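Local atomic coordinates of CzcP cation efflux P1-ATPase (Ralstonia metallidurans, PDB entry 4U9R), a protein that probably exports zinc and related metal ions from the cell using ATP, this chain being its cadmium-binding, ferredoxin-like N-terminal extension. Residues Glu24-Asp29 / Glu90-Thr95; Pro35-Ser40 / Phe103-Trp108; Ser50-Lys55 / Ser72-His77; Arg120-Gln125 / Ala135-Ser140. All coordinates share one frame; numbering follows the deposited sequence.

Interaction 1: Glu24-Asp29 / Glu90-Thr95; sequences EKLRLD and ELVTST. With TCE (3,3',3''-phosphanetriyltripropanoic acid), chain D.
On the helix that L28 packs against, carbonyl oxygen E90 O is gripped twice by one serine: S94 N at 2.8 Å and S94 OG at 2.9 Å reach E90 O from opposite faces of its plane. T95 holds L91 O in the same way, so these small hydroxyls are satisfied within the helix.

L28 divides its two methyls between neighbouring helix residues: CD1 meets V92 CG1 at 4.1 Å, and CD2 meets T93 CG2 at 4.0 Å. T93 can offer a methyl here because its hydroxyl, chi1 50°, turns to the carbonyl oxygen of R89 in the preceding helical turn. L26 adds a looser touch, CD1 to V92 CG2 at 4.4 Å. V92 is buried, with L52 and L33 also against it; its compact apolar side chain suits a helix position facing the sheet.

The alternate strand residues face the bound phosphine TCE. R27, extended from CG to NE, makes a nearly even, long fork of two weak bonds, NH1 at 3.4 Å and NH2 at 3.3 Å from TCE O15, doubtful in detail. K25 NZ lies beside ligand carbon C1, and its charge probably helps to hold the anionic ligand. That basic face is this protein's ligand pocket. Strand and helix run 24° apart, with 10.5 Å between axes, and such apolar packing of a helix on one face of an antiparallel sheet is characteristic of the ferredoxin-like fold.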
loop_
_atom_site.group_PDB
_atom_site.type_symbol
_atom_site.label_atom_id
_atom_site.label_comp_id
_atom_site.label_asym_id
_atom_site.label_seq_id
_atom_site.Cartn_x
_atom_site.Cartn_y
_atom_site.Cartn_z
ATOM N N GLU A 24 5.618 25.818 -3.387
ATOM C CA GLU A 24 5.543 25.551 -1.941
ATOM C C GLU A 24 5.440 24.063 -1.767
ATOM O O GLU A 24 5.044 23.355 -2.705
ATOM C CB GLU A 24 4.362 26.284 -1.274
ATOM C CG GLU A 24 4.545 27.817 -1.232
ATOM C CD GLU A 24 3.501 28.562 -0.389
ATOM O OE1 GLU A 24 2.268 28.345 -0.558
ATOM O OE2 GLU A 24 3.908 29.401 0.456
ATOM N N LYS A 25 5.814 23.591 -0.581
ATOM C CA LYS A 25 5.849 22.177 -0.269
ATOM C C LYS A 25 5.044 21.878 0.969
ATOM O O LYS A 25 5.089 22.643 1.900
ATOM C CB LYS A 25 7.285 21.773 0.029
ATOM C CG LYS A 25 8.214 22.258 -1.051
ATOM C CD LYS A 25 9.618 21.759 -0.919
ATOM C CE LYS A 25 10.417 22.370 -2.083
ATOM N NZ LYS A 25 11.785 21.821 -2.150
ATOM N N LEU A 26 4.377 20.736 1.002
ATOM C CA LEU A 26 3.813 20.220 2.236
ATOM C C LEU A 26 4.170 18.761 2.408
ATOM O O LEU A 26 4.287 18.006 1.418
ATOM C CB LEU A 26 2.294 20.401 2.292
ATOM C CG LEU A 26 1.371 19.724 1.266
ATOM C CD1 LEU A 26 1.129 18.286 1.603
ATOM C CD2 LEU A 26 -0.034 20.304 1.276
ATOM N N ARG A 27 4.322 18.350 3.661
ATOM C CA ARG A 27 4.662 16.976 3.988
ATOM C C ARG A 27 3.737 16.409 5.012
ATOM O O ARG A 27 3.282 17.104 5.895
ATOM C CB ARG A 27 6.045 16.917 4.596
ATOM C CG ARG A 27 7.121 16.953 3.560
ATOM C CD ARG A 27 8.504 17.229 4.127
ATOM N NE ARG A 27 9.289 17.815 3.043
ATOM C CZ ARG A 27 10.495 18.351 3.180
ATOM N NH1 ARG A 27 11.087 18.371 4.359
ATOM N NH2 ARG A 27 11.107 18.855 2.119
ATOM N N LEU A 28 3.466 15.131 4.886
ATOM C CA LEU A 28 2.648 14.424 5.807
ATOM C C LEU A 28 3.283 13.046 5.996
ATOM O O LEU A 28 4.001 12.544 5.109
ATOM C CB LEU A 28 1.271 14.250 5.219
ATOM C CG LEU A 28 0.420 15.522 5.057
ATOM C CD1 LEU A 28 0.501 16.032 3.639
ATOM C CD2 LEU A 28 -1.018 15.207 5.364
ATOM N N ASP A 29 3.013 12.435 7.136
ATOM C CA ASP A 29 3.605 11.166 7.463
ATOM C C ASP A 29 2.801 10.079 6.788
ATOM O O ASP A 29 1.581 10.133 6.719
ATOM C CB ASP A 29 3.655 10.987 8.984
ATOM C CG ASP A 29 4.437 12.090 9.655
ATOM O OD1 ASP A 29 5.671 12.141 9.476
ATOM O OD2 ASP A 29 3.813 12.938 10.323
ATOM N N GLU A 90 -6.212 18.693 1.073
ATOM C CA GLU A 90 -7.462 17.924 1.012
ATOM C C GLU A 90 -7.382 16.832 -0.034
ATOM O O GLU A 90 -7.800 15.691 0.200
ATOM C CB GLU A 90 -8.652 18.881 0.739
ATOM C CG GLU A 90 -10.017 18.237 0.496
ATOM C CD GLU A 90 -11.146 19.276 0.464
ATOM O OE1 GLU A 90 -11.443 19.822 -0.633
ATOM O OE2 GLU A 90 -11.700 19.583 1.546
ATOM N N LEU A 91 -6.857 17.191 -1.185
ATOM C CA LEU A 91 -6.568 16.241 -2.233
ATOM C C LEU A 91 -5.630 15.150 -1.722
ATOM O O LEU A 91 -5.896 13.980 -1.913
ATOM C CB LEU A 91 -5.957 16.953 -3.408
ATOM C CG LEU A 91 -6.162 16.435 -4.810
ATOM C CD1 LEU A 91 -7.579 15.930 -5.064
ATOM C CD2 LEU A 91 -5.864 17.600 -5.742
ATOM N N VAL A 92 -4.558 15.518 -1.035
ATOM C CA VAL A 92 -3.665 14.491 -0.477
ATOM C C VAL A 92 -4.362 13.609 0.552
ATOM O O VAL A 92 -4.343 12.404 0.427
ATOM C CB VAL A 92 -2.381 15.059 0.137
ATOM C CG1 VAL A 92 -1.572 13.948 0.769
ATOM C CG2 VAL A 92 -1.546 15.791 -0.905
ATOM N N THR A 93 -4.941 14.196 1.591
ATOM C CA THR A 93 -5.563 13.417 2.663
ATOM C C THR A 93 -6.769 12.610 2.175
ATOM O O THR A 93 -6.986 11.495 2.648
ATOM C CB THR A 93 -6.065 14.304 3.824
ATOM O OG1 THR A 93 -6.854 15.370 3.282
ATOM C CG2 THR A 93 -4.890 14.887 4.612
ATOM N N SER A 94 -7.563 13.143 1.251
ATOM C CA SER A 94 -8.728 12.370 0.788
ATOM C C SER A 94 -8.354 11.268 -0.234
ATOM O O SER A 94 -9.006 10.224 -0.286
ATOM C CB SER A 94 -9.801 13.260 0.195
ATOM O OG SER A 94 -9.436 13.714 -1.096
ATOM N N THR A 95 -7.341 11.497 -1.059
ATOM C CA THR A 95 -6.912 10.455 -1.988
ATOM C C THR A 95 -6.353 9.290 -1.166
ATOM O O THR A 95 -6.613 8.126 -1.462
ATOM C CB THR A 95 -5.890 10.953 -2.981
ATOM O OG1 THR A 95 -6.446 12.045 -3.708
ATOM C CG2 THR A 95 -5.482 9.831 -3.954
HETATM O O16 TCE D . 16.082 19.095 2.585
HETATM C C14 TCE D . 14.835 18.985 2.582
HETATM O O15 TCE D . 14.072 19.591 3.367
HETATM C C5 TCE D . 14.200 18.059 1.561
HETATM C C2 TCE D . 13.529 18.786 0.421
HETATM P P TCE D . 12.595 17.725 -0.750
HETATM C C3 TCE D . 13.764 16.358 -1.110
HETATM C C6 TCE D . 13.922 16.196 -2.614
HETATM C C8 TCE D . 15.354 15.955 -3.051
HETATM O O10 TCE D . 15.569 15.005 -3.837
HETATM O O9 TCE D . 16.245 16.714 -2.604
HETATM C C1 TCE D . 12.593 18.705 -2.302
HETATM C C4 TCE D . 14.038 19.109 -2.584
HETATM C C11 TCE D . 14.356 19.234 -4.061
HETATM O O12 TCE D . 13.563 19.880 -4.784
HETATM O O13 TCE D . 15.400 18.683 -4.479
#

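Interaction 2: Pro35-Ser40 / Phe103-Trp108; sequences PGLPDS and FGHVLW. With CD (cadmium ion), chain B.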
loop_
_atom_site.group_PDB
_atom_site.type_symbol
_atom_site.label_atom_id
_atom_site.label_comp_id
_atom_site.label_asym_id
_atom_site.label_seq_id
_atom_site.Cartn_x
_atom_site.Cartn_y
_atom_site.Cartn_z
ATOM N N PRO A 35 -2.493 4.175 6.844
ATOM C CA PRO A 35 -2.276 3.365 8.049
ATOM C C PRO A 35 -2.170 1.871 7.749
ATOM O O PRO A 35 -2.897 1.351 6.910
ATOM C CB PRO A 35 -3.514 3.660 8.909
ATOM C CG PRO A 35 -4.549 4.120 7.950
ATOM C CD PRO A 35 -3.809 4.843 6.857
ATOM N N GLY A 36 -1.226 1.202 8.394
ATOM C CA GLY A 36 -1.187 -0.270 8.393
ATOM C C GLY A 36 -0.567 -0.916 7.170
ATOM O O GLY A 36 -0.926 -2.033 6.805
ATOM N N LEU A 37 0.358 -0.221 6.522
ATOM C CA LEU A 37 1.144 -0.834 5.470
ATOM C C LEU A 37 2.278 -1.628 6.114
ATOM O O LEU A 37 2.781 -1.229 7.174
ATOM C CB LEU A 37 1.747 0.222 4.547
ATOM C CG LEU A 37 0.812 1.223 3.853
ATOM C CD1 LEU A 37 1.593 1.946 2.767
ATOM C CD2 LEU A 37 -0.397 0.547 3.253
ATOM N N PRO A 38 2.690 -2.746 5.481
ATOM C CA PRO A 38 3.885 -3.464 5.935
ATOM C C PRO A 38 5.125 -2.582 5.927
ATOM O O PRO A 38 5.857 -2.522 6.916
ATOM C CB PRO A 38 4.036 -4.605 4.912
ATOM C CG PRO A 38 3.113 -4.286 3.787
ATOM C CD PRO A 38 2.020 -3.448 4.371
ATOM N N ASP A 39 5.351 -1.905 4.806
ATOM C CA ASP A 39 6.440 -0.941 4.691
ATOM C C ASP A 39 6.063 0.133 3.668
ATOM O O ASP A 39 5.013 0.054 3.022
ATOM C CB ASP A 39 7.753 -1.647 4.314
ATOM C CG ASP A 39 7.628 -2.519 3.072
ATOM O OD1 ASP A 39 6.833 -2.195 2.173
ATOM O OD2 ASP A 39 8.341 -3.540 2.981
ATOM N N SER A 40 6.937 1.119 3.521
ATOM C CA SER A 40 6.718 2.228 2.604
ATOM C C SER A 40 6.967 1.840 1.146
ATOM O O SER A 40 6.832 2.673 0.235
ATOM C CB SER A 40 7.618 3.391 2.991
ATOM O OG SER A 40 8.964 3.047 2.781
ATOM N N PHE A 103 -7.842 -0.888 -0.148
ATOM C CA PHE A 103 -6.849 -1.969 -0.213
ATOM C C PHE A 103 -6.409 -2.488 1.123
ATOM O O PHE A 103 -5.863 -1.737 1.933
ATOM C CB PHE A 103 -5.604 -1.536 -0.983
ATOM C CG PHE A 103 -5.904 -1.132 -2.378
ATOM C CD1 PHE A 103 -6.027 -2.082 -3.370
ATOM C CD2 PHE A 103 -6.108 0.205 -2.696
ATOM C CE1 PHE A 103 -6.342 -1.709 -4.667
ATOM C CE2 PHE A 103 -6.405 0.579 -3.984
ATOM C CZ PHE A 103 -6.530 -0.375 -4.972
ATOM N N GLY A 104 -6.602 -3.798 1.311
ATOM C CA GLY A 104 -6.232 -4.488 2.535
ATOM C C GLY A 104 -4.882 -5.146 2.402
ATOM O O GLY A 104 -4.382 -5.345 1.294
ATOM N N HIS A 105 -4.282 -5.451 3.547
ATOM C CA HIS A 105 -3.037 -6.208 3.615
ATOM C C HIS A 105 -3.052 -7.132 4.832
ATOM O O HIS A 105 -3.492 -6.744 5.914
ATOM C CB HIS A 105 -1.835 -5.287 3.736
ATOM C CG HIS A 105 -2.037 -3.959 3.091
ATOM N ND1 HIS A 105 -2.622 -2.901 3.753
ATOM C CD2 HIS A 105 -1.765 -3.524 1.841
ATOM C CE1 HIS A 105 -2.696 -1.868 2.938
ATOM N NE2 HIS A 105 -2.183 -2.221 1.773
ATOM N N VAL A 106 -2.584 -8.358 4.630
ATOM C CA VAL A 106 -2.158 -9.212 5.730
ATOM C C VAL A 106 -0.743 -9.685 5.440
ATOM O O VAL A 106 -0.359 -9.879 4.291
ATOM C CB VAL A 106 -3.084 -10.428 5.973
ATOM C CG1 VAL A 106 -4.419 -9.980 6.539
ATOM C CG2 VAL A 106 -3.278 -11.250 4.709
ATOM N N LEU A 107 0.036 -9.811 6.502
ATOM C CA LEU A 107 1.366 -10.390 6.436
ATOM C C LEU A 107 1.375 -11.540 7.458
ATOM O O LEU A 107 1.534 -11.319 8.670
ATOM C CB LEU A 107 2.437 -9.335 6.746
ATOM C CG LEU A 107 3.891 -9.772 6.557
ATOM C CD1 LEU A 107 4.218 -9.945 5.086
ATOM C CD2 LEU A 107 4.834 -8.764 7.206
ATOM N N TRP A 108 1.154 -12.758 6.961
ATOM C CA TRP A 108 1.000 -13.921 7.824
ATOM C C TRP A 108 2.177 -14.861 7.726
ATOM O O TRP A 108 2.740 -15.050 6.638
ATOM C CB TRP A 108 -0.268 -14.690 7.477
ATOM C CG TRP A 108 -1.490 -14.038 7.956
ATOM C CD1 TRP A 108 -1.631 -13.279 9.089
ATOM C CD2 TRP A 108 -2.771 -14.086 7.342
ATOM N NE1 TRP A 108 -2.928 -12.844 9.205
ATOM C CE2 TRP A 108 -3.651 -13.331 8.149
ATOM C CE3 TRP A 108 -3.265 -14.688 6.187
ATOM C CZ2 TRP A 108 -5.005 -13.169 7.837
ATOM C CZ3 TRP A 108 -4.614 -14.515 5.875
ATOM C CH2 TRP A 108 -5.461 -13.762 6.697
HETATM CD CD CD B . -1.251 -1.685 -0.164
#
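One cadmium site of this domain is built where the loop P35-S40 meets strand 103-109, and H105 is the strand residue that enters it. Its NE2 binds the ion at 2.2 Å; D42, C44 and E146 complete the coordination, so a mixture of carboxylate, thiolate and imidazole surrounds the metal. Histidine suits the place because its ring can reach from the strand to the ion while its sides pack against the loop.

L37 makes the closest approach. Its backbone directs the side chain away from the strand, but the end swings back, and CD2 comes to 3.3 Å from H105 CE1, a tight approach oblique to the ring plane. The same leucine also touches C44 and V45 of helix 43-53, tying the metal-bearing ring to the helix that brings the thiolate. P38 buries a larger area against the strand, though its CD comes no nearer than 4.3 Å to H105 CG. Next to them G36 takes a positive phi of 81°, a backbone shape glycine adopts easily, and turns its carbonyl toward the ring, with G36 O 3.6 Å from H105 ND1. That separation is a contact and no more.

The first torsion of H105, chi1 -29°, departs from a staggered value, with NE2 on the ion. One face of its imidazole is backed by its own strand: the carbonyl carbon C of F103 sits 4.1 Å above the ring plane, displaced toward the rim.

Interaction 3: Ser50-Lys55 / Ser72-His77; sequences SELRGK and SQICVH. With CD (cadmium ion), chain C; TCE (3,3',3''-phosphanetriyltripropanoic acid), chain D.
L52 is the single helix residue that carries this contact, and its CD1 does all the touching. That methyl lies 4.2 Å from V76 CG2, the two side chains crossing at about a right angle, and 4.4 Å from I74 CD1, so it sits against both strand residues. Leucine gives the helix a flexible branched end, while valine and isoleucine, beta-branched, suit the strand. L52 keeps CG anti to its carbonyl carbon (chi1 -71°), the remainder extended, which carries CD1 toward the sheet. V92 of helix 85-102 touches both L52 and I74, closing the same apolar layer.

Further out, on the opposite face of the strand, the alternating residues C75 and H77 hold a cadmium ion. C75 SG binds it at 2.5 Å and H77 NE2 at 2.2 Å; H62, on the neighbouring strand 58-64, supplies the third protein ligand, its ring meeting that of H77 at about 75°. The phosphorus of TCE stands 2.7 Å from the ion and may act as a further donor. Carbon C1 of TCE comes to the rim of the H77 imidazole, near its plane, 3.4 Å from CE1.

The strand thus has an apolar side buried under helices and a ligating side. Thiolate is a soft donor and imidazole nitrogen a borderline one, a set that suits cadmium, and binding to the ion would probably favour the thiolate form of C75.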
loop_
_atom_site.group_PDB
_atom_site.type_symbol
_atom_site.label_atom_id
_atom_site.label_comp_id
_atom_site.label_asym_id
_atom_site.label_seq_id
_atom_site.Cartn_x
_atom_site.Cartn_y
_atom_site.Cartn_z
ATOM N N SER A 50 1.145 8.387 -7.673
ATOM C CA SER A 50 0.817 8.493 -9.120
ATOM C C SER A 50 -0.552 9.154 -9.368
ATOM O O SER A 50 -0.742 9.934 -10.338
ATOM C CB SER A 50 0.929 7.123 -9.827
ATOM O OG SER A 50 -0.038 6.202 -9.339
ATOM N N GLU A 51 -1.485 8.904 -8.483
ATOM C CA GLU A 51 -2.770 9.615 -8.540
ATOM C C GLU A 51 -2.599 11.085 -8.257
ATOM O O GLU A 51 -3.160 11.902 -8.973
ATOM C CB GLU A 51 -3.799 8.996 -7.605
ATOM C CG GLU A 51 -4.252 7.642 -8.134
ATOM C CD GLU A 51 -5.367 6.994 -7.328
ATOM O OE1 GLU A 51 -6.130 7.714 -6.639
ATOM O OE2 GLU A 51 -5.470 5.747 -7.403
ATOM N N LEU A 52 -1.773 11.445 -7.273
ATOM C CA LEU A 52 -1.538 12.876 -7.025
ATOM C C LEU A 52 -0.868 13.567 -8.178
ATOM O O LEU A 52 -1.180 14.723 -8.441
ATOM C CB LEU A 52 -0.725 13.112 -5.788
ATOM C CG LEU A 52 -1.484 12.822 -4.492
ATOM C CD1 LEU A 52 -0.536 13.029 -3.327
ATOM C CD2 LEU A 52 -2.704 13.732 -4.364
ATOM N N ARG A 53 0.059 12.880 -8.868
ATOM C CA ARG A 53 0.786 13.503 -9.956
ATOM C C ARG A 53 -0.095 13.873 -11.155
ATOM O O ARG A 53 0.184 14.821 -11.923
ATOM C CB ARG A 53 1.940 12.609 -10.406
ATOM C CG ARG A 53 3.066 12.535 -9.388
ATOM C CD ARG A 53 4.317 11.906 -9.990
ATOM N NE ARG A 53 5.239 11.444 -8.964
ATOM C CZ ARG A 53 5.392 10.174 -8.587
ATOM N NH1 ARG A 53 4.684 9.194 -9.126
ATOM N NH2 ARG A 53 6.252 9.889 -7.641
ATOM N N GLY A 54 -1.170 13.129 -11.288
ATOM C CA GLY A 54 -2.184 13.400 -12.257
ATOM C C GLY A 54 -3.082 14.591 -12.026
ATOM O O GLY A 54 -3.837 14.911 -12.944
ATOM N N LYS A 55 -3.005 15.255 -10.859
ATOM C CA LYS A 55 -3.920 16.368 -10.524
ATOM C C LYS A 55 -3.321 17.713 -10.852
ATOM O O LYS A 55 -2.157 17.960 -10.551
ATOM C CB LYS A 55 -4.227 16.420 -9.022
ATOM C CG LYS A 55 -4.710 15.125 -8.411
ATOM C CD LYS A 55 -6.078 14.805 -8.929
ATOM C CE LYS A 55 -6.626 13.548 -8.293
ATOM N NZ LYS A 55 -7.922 13.263 -8.957
ATOM N N SER A 72 8.726 7.904 7.563
ATOM C CA SER A 72 8.821 8.306 6.163
ATOM C C SER A 72 7.666 9.246 5.841
ATOM O O SER A 72 6.559 9.053 6.303
ATOM C CB SER A 72 8.751 7.091 5.247
ATOM O OG SER A 72 9.910 6.298 5.413
ATOM N N GLN A 73 7.926 10.236 5.013
ATOM C CA GLN A 73 6.895 11.165 4.629
ATOM C C GLN A 73 6.629 11.149 3.134
ATOM O O GLN A 73 7.411 10.578 2.342
ATOM C CB GLN A 73 7.340 12.577 5.021
ATOM C CG GLN A 73 7.527 12.767 6.520
ATOM C CD GLN A 73 8.025 14.160 6.845
ATOM O OE1 GLN A 73 9.070 14.591 6.360
ATOM N NE2 GLN A 73 7.263 14.874 7.634
ATOM N N ILE A 74 5.517 11.772 2.747
ATOM C CA ILE A 74 5.382 12.223 1.367
ATOM C C ILE A 74 5.522 13.698 1.364
ATOM O O ILE A 74 5.037 14.380 2.275
ATOM C CB ILE A 74 4.093 11.795 0.653
ATOM C CG1 ILE A 74 2.860 12.305 1.333
ATOM C CG2 ILE A 74 4.010 10.267 0.588
ATOM C CD1 ILE A 74 1.726 12.367 0.339
ATOM N N CYS A 75 6.183 14.173 0.327
ATOM C CA CYS A 75 6.396 15.539 0.113
ATOM C C CYS A 75 5.747 15.870 -1.220
ATOM O O CYS A 75 5.983 15.208 -2.232
ATOM C CB CYS A 75 7.899 15.816 0.152
ATOM S SG CYS A 75 8.326 17.557 -0.060
ATOM N N VAL A 76 4.917 16.913 -1.215
ATOM C CA VAL A 76 4.208 17.336 -2.380
ATOM C C VAL A 76 4.552 18.785 -2.628
ATOM O O VAL A 76 4.439 19.600 -1.740
ATOM C CB VAL A 76 2.690 17.208 -2.163
ATOM C CG1 VAL A 76 1.901 17.716 -3.364
ATOM C CG2 VAL A 76 2.294 15.764 -1.939
ATOM N N HIS A 77 4.977 19.087 -3.848
ATOM C CA HIS A 77 5.262 20.408 -4.264
ATOM C C HIS A 77 4.086 20.899 -5.112
ATOM O O HIS A 77 3.583 20.197 -5.991
ATOM C CB HIS A 77 6.520 20.445 -5.133
ATOM C CG HIS A 77 7.744 19.825 -4.506
ATOM N ND1 HIS A 77 8.998 20.013 -5.051
ATOM C CD2 HIS A 77 7.922 18.982 -3.453
ATOM C CE1 HIS A 77 9.899 19.361 -4.334
ATOM N NE2 HIS A 77 9.283 18.743 -3.345
HETATM CD CD CD C . 10.107 17.442 -1.820
HETATM O O16 TCE D . 16.082 19.095 2.585
HETATM C C14 TCE D . 14.835 18.985 2.582
HETATM O O15 TCE D . 14.072 19.591 3.367
HETATM C C5 TCE D . 14.200 18.059 1.561
HETATM C C2 TCE D . 13.529 18.786 0.421
HETATM P P TCE D . 12.595 17.725 -0.750
HETATM C C3 TCE D . 13.764 16.358 -1.110
HETATM C C6 TCE D . 13.922 16.196 -2.614
HETATM C C8 TCE D . 15.354 15.955 -3.051
HETATM O O10 TCE D . 15.569 15.005 -3.837
HETATM O O9 TCE D . 16.245 16.714 -2.604
HETATM C C1 TCE D . 12.593 18.705 -2.302
HETATM C C4 TCE D . 14.038 19.109 -2.584
HETATM C C11 TCE D . 14.356 19.234 -4.061
HETATM O O12 TCE D . 13.563 19.880 -4.784
HETATM O O13 TCE D . 15.400 18.683 -4.479
#

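Interaction 4: Arg120-Gln125 / Ala135-Ser140; sequences RTVASQ and AEVSAS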
loop_
_atom_site.group_PDB
_atom_site.type_symbol
_atom_site.label_atom_id
_atom_site.label_comp_id
_atom_site.label_asym_id
_atom_site.label_seq_id
_atom_site.Cartn_x
_atom_site.Cartn_y
_atom_site.Cartn_z
ATOM N N ARG A 120 6.491 -20.727 -4.153
ATOM C CA ARG A 120 6.150 -20.231 -5.483
ATOM C C ARG A 120 4.849 -20.826 -6.048
ATOM O O ARG A 120 4.227 -20.234 -6.922
ATOM C CB ARG A 120 7.316 -20.491 -6.440
ATOM C CG ARG A 120 7.358 -19.567 -7.644
ATOM C CD ARG A 120 8.391 -20.016 -8.669
ATOM N NE ARG A 120 8.361 -21.465 -8.881
ATOM C CZ ARG A 120 7.397 -22.131 -9.523
ATOM N NH1 ARG A 120 6.348 -21.496 -10.043
ATOM N NH2 ARG A 120 7.480 -23.452 -9.645
ATOM N N THR A 121 4.444 -21.991 -5.554
ATOM C CA THR A 121 3.194 -22.622 -5.980
ATOM C C THR A 121 2.000 -21.994 -5.267
ATOM O O THR A 121 0.989 -21.670 -5.903
ATOM C CB THR A 121 3.208 -24.141 -5.693
ATOM O OG1 THR A 121 4.267 -24.755 -6.435
ATOM C CG2 THR A 121 1.872 -24.792 -6.069
ATOM N N VAL A 122 2.121 -21.853 -3.947
ATOM C CA VAL A 122 1.104 -21.189 -3.117
ATOM C C VAL A 122 0.981 -19.685 -3.439
ATOM O O VAL A 122 -0.089 -19.101 -3.283
ATOM C CB VAL A 122 1.395 -21.399 -1.610
ATOM C CG1 VAL A 122 0.501 -20.530 -0.733
ATOM C CG2 VAL A 122 1.234 -22.874 -1.252
ATOM N N ALA A 123 2.074 -19.071 -3.887
ATOM C CA ALA A 123 2.023 -17.715 -4.408
ATOM C C ALA A 123 0.946 -17.598 -5.499
ATOM O O ALA A 123 0.104 -16.694 -5.456
ATOM C CB ALA A 123 3.385 -17.306 -4.951
ATOM N N SER A 124 0.968 -18.528 -6.458
ATOM C CA SER A 124 0.000 -18.536 -7.559
ATOM C C SER A 124 -1.417 -18.858 -7.103
ATOM O O SER A 124 -2.382 -18.396 -7.712
ATOM C CB SER A 124 0.419 -19.528 -8.657
ATOM O OG SER A 124 1.558 -19.063 -9.366
ATOM N N GLN A 125 -1.550 -19.669 -6.056
ATOM C CA GLN A 125 -2.878 -19.997 -5.526
ATOM C C GLN A 125 -3.536 -18.766 -4.920
ATOM O O GLN A 125 -4.754 -18.593 -5.027
ATOM C CB GLN A 125 -2.814 -21.123 -4.481
ATOM C CG GLN A 125 -2.877 -22.527 -5.080
ATOM C CD GLN A 125 -2.385 -23.615 -4.132
ATOM O OE1 GLN A 125 -2.635 -23.571 -2.928
ATOM N NE2 GLN A 125 -1.681 -24.601 -4.681
ATOM N N ALA A 135 0.919 -10.695 -4.460
ATOM C CA ALA A 135 1.179 -11.788 -3.515
ATOM C C ALA A 135 2.609 -12.279 -3.645
ATOM O O ALA A 135 3.073 -12.531 -4.751
ATOM C CB ALA A 135 0.212 -12.928 -3.751
ATOM N N GLU A 136 3.294 -12.413 -2.507
ATOM C CA GLU A 136 4.729 -12.711 -2.460
ATOM C C GLU A 136 5.046 -13.612 -1.264
ATOM O O GLU A 136 5.222 -13.124 -0.138
ATOM C CB GLU A 136 5.543 -11.414 -2.323
ATOM C CG GLU A 136 5.565 -10.505 -3.550
ATOM C CD GLU A 136 6.743 -10.746 -4.479
ATOM O OE1 GLU A 136 7.676 -11.489 -4.107
ATOM O OE2 GLU A 136 6.735 -10.173 -5.591
ATOM N N VAL A 137 5.113 -14.920 -1.502
ATOM C CA VAL A 137 5.478 -15.870 -0.453
ATOM C C VAL A 137 6.979 -16.125 -0.526
ATOM O O VAL A 137 7.500 -16.509 -1.570
ATOM C CB VAL A 137 4.706 -17.203 -0.574
ATOM C CG1 VAL A 137 4.953 -18.080 0.655
ATOM C CG2 VAL A 137 3.213 -16.945 -0.750
ATOM N N SER A 138 7.659 -15.882 0.590
ATOM C CA SER A 138 9.094 -16.107 0.694
ATOM C C SER A 138 9.377 -17.542 1.148
ATOM O O SER A 138 8.455 -18.303 1.468
ATOM C CB SER A 138 9.704 -15.124 1.700
ATOM O OG SER A 138 9.416 -15.506 3.041
ATOM N N ALA A 139 10.659 -17.874 1.243
ATOM C CA ALA A 139 11.091 -19.062 1.956
ATOM C C ALA A 139 10.791 -18.826 3.434
ATOM O O ALA A 139 10.864 -17.692 3.907
ATOM C CB ALA A 139 12.574 -19.307 1.740
ATOM N N SER A 140 10.438 -19.892 4.146
ATOM C CA SER A 140 10.052 -19.822 5.558
ATOM C C SER A 140 8.579 -19.443 5.711
ATOM O O SER A 140 8.070 -19.314 6.825
ATOM C CB SER A 140 10.947 -18.857 6.343
ATOM O OG SER A 140 10.306 -18.414 7.525
#
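The flat groups in this contact are peptide units, since V137, A135, V122 and A123 carry no rings. Methyl CG2 of V137 rests above one face of the peptide joining V122 to A123, 4.0 Å from A123 N and 3.9 Å from A123 CA. At the oxygen end of the next peptide, A135 CB lies 4.1 Å from A123 O.

V137 reaches the helix with one branch. Its CG1 is anti to the backbone N (chi1 -171°), which sends CG2 to the helix surface, where it also meets A123 CB at 4.2 Å and V122 CG1 at 4.5 Å. The small methyl of A123 is what allows so close a fit: its CA is only 5.6 Å from that of V137. Alanine at position 135 likewise keeps the strand near the helix.

Helix 116-127 and strand 132-137 follow each other in the chain and pack roughly antiparallel (158°, 7.5 Å between axes), an alpha-beta unit consistent with a ferredoxin-like layer. A119 and L126 of the helix touch V137 too. The strand is outermost in its three-stranded antiparallel sheet, backbone hydrogen-bonded between E136 and R144 of strand 142-148; the helix covers the face carrying A135 and V137, while E136 points away from it.

How the interactions relate
Interactions 1 and 3 form one unit, their centres about 7 Å apart. Strands 24-29 and 73-78 are neighbours in a sheet, probably hydrogen-bonded from V76 N to L26 O at 2.9 Å, and R27 NE comes within 3.3 Å of C75 SG. Their shared outer face carries TCE and one cadmium; both contacts build the helical layer on the inner face, where V92 joins them. Interaction 2, about 20 Å from either centre, holds the second cadmium where the two sheets' regions meet. Interaction 4 lies beyond it, reaching the same sheet as strand 103-109, about 17 Å between centres, and is some 35 Å from interaction 1, remote from TCE.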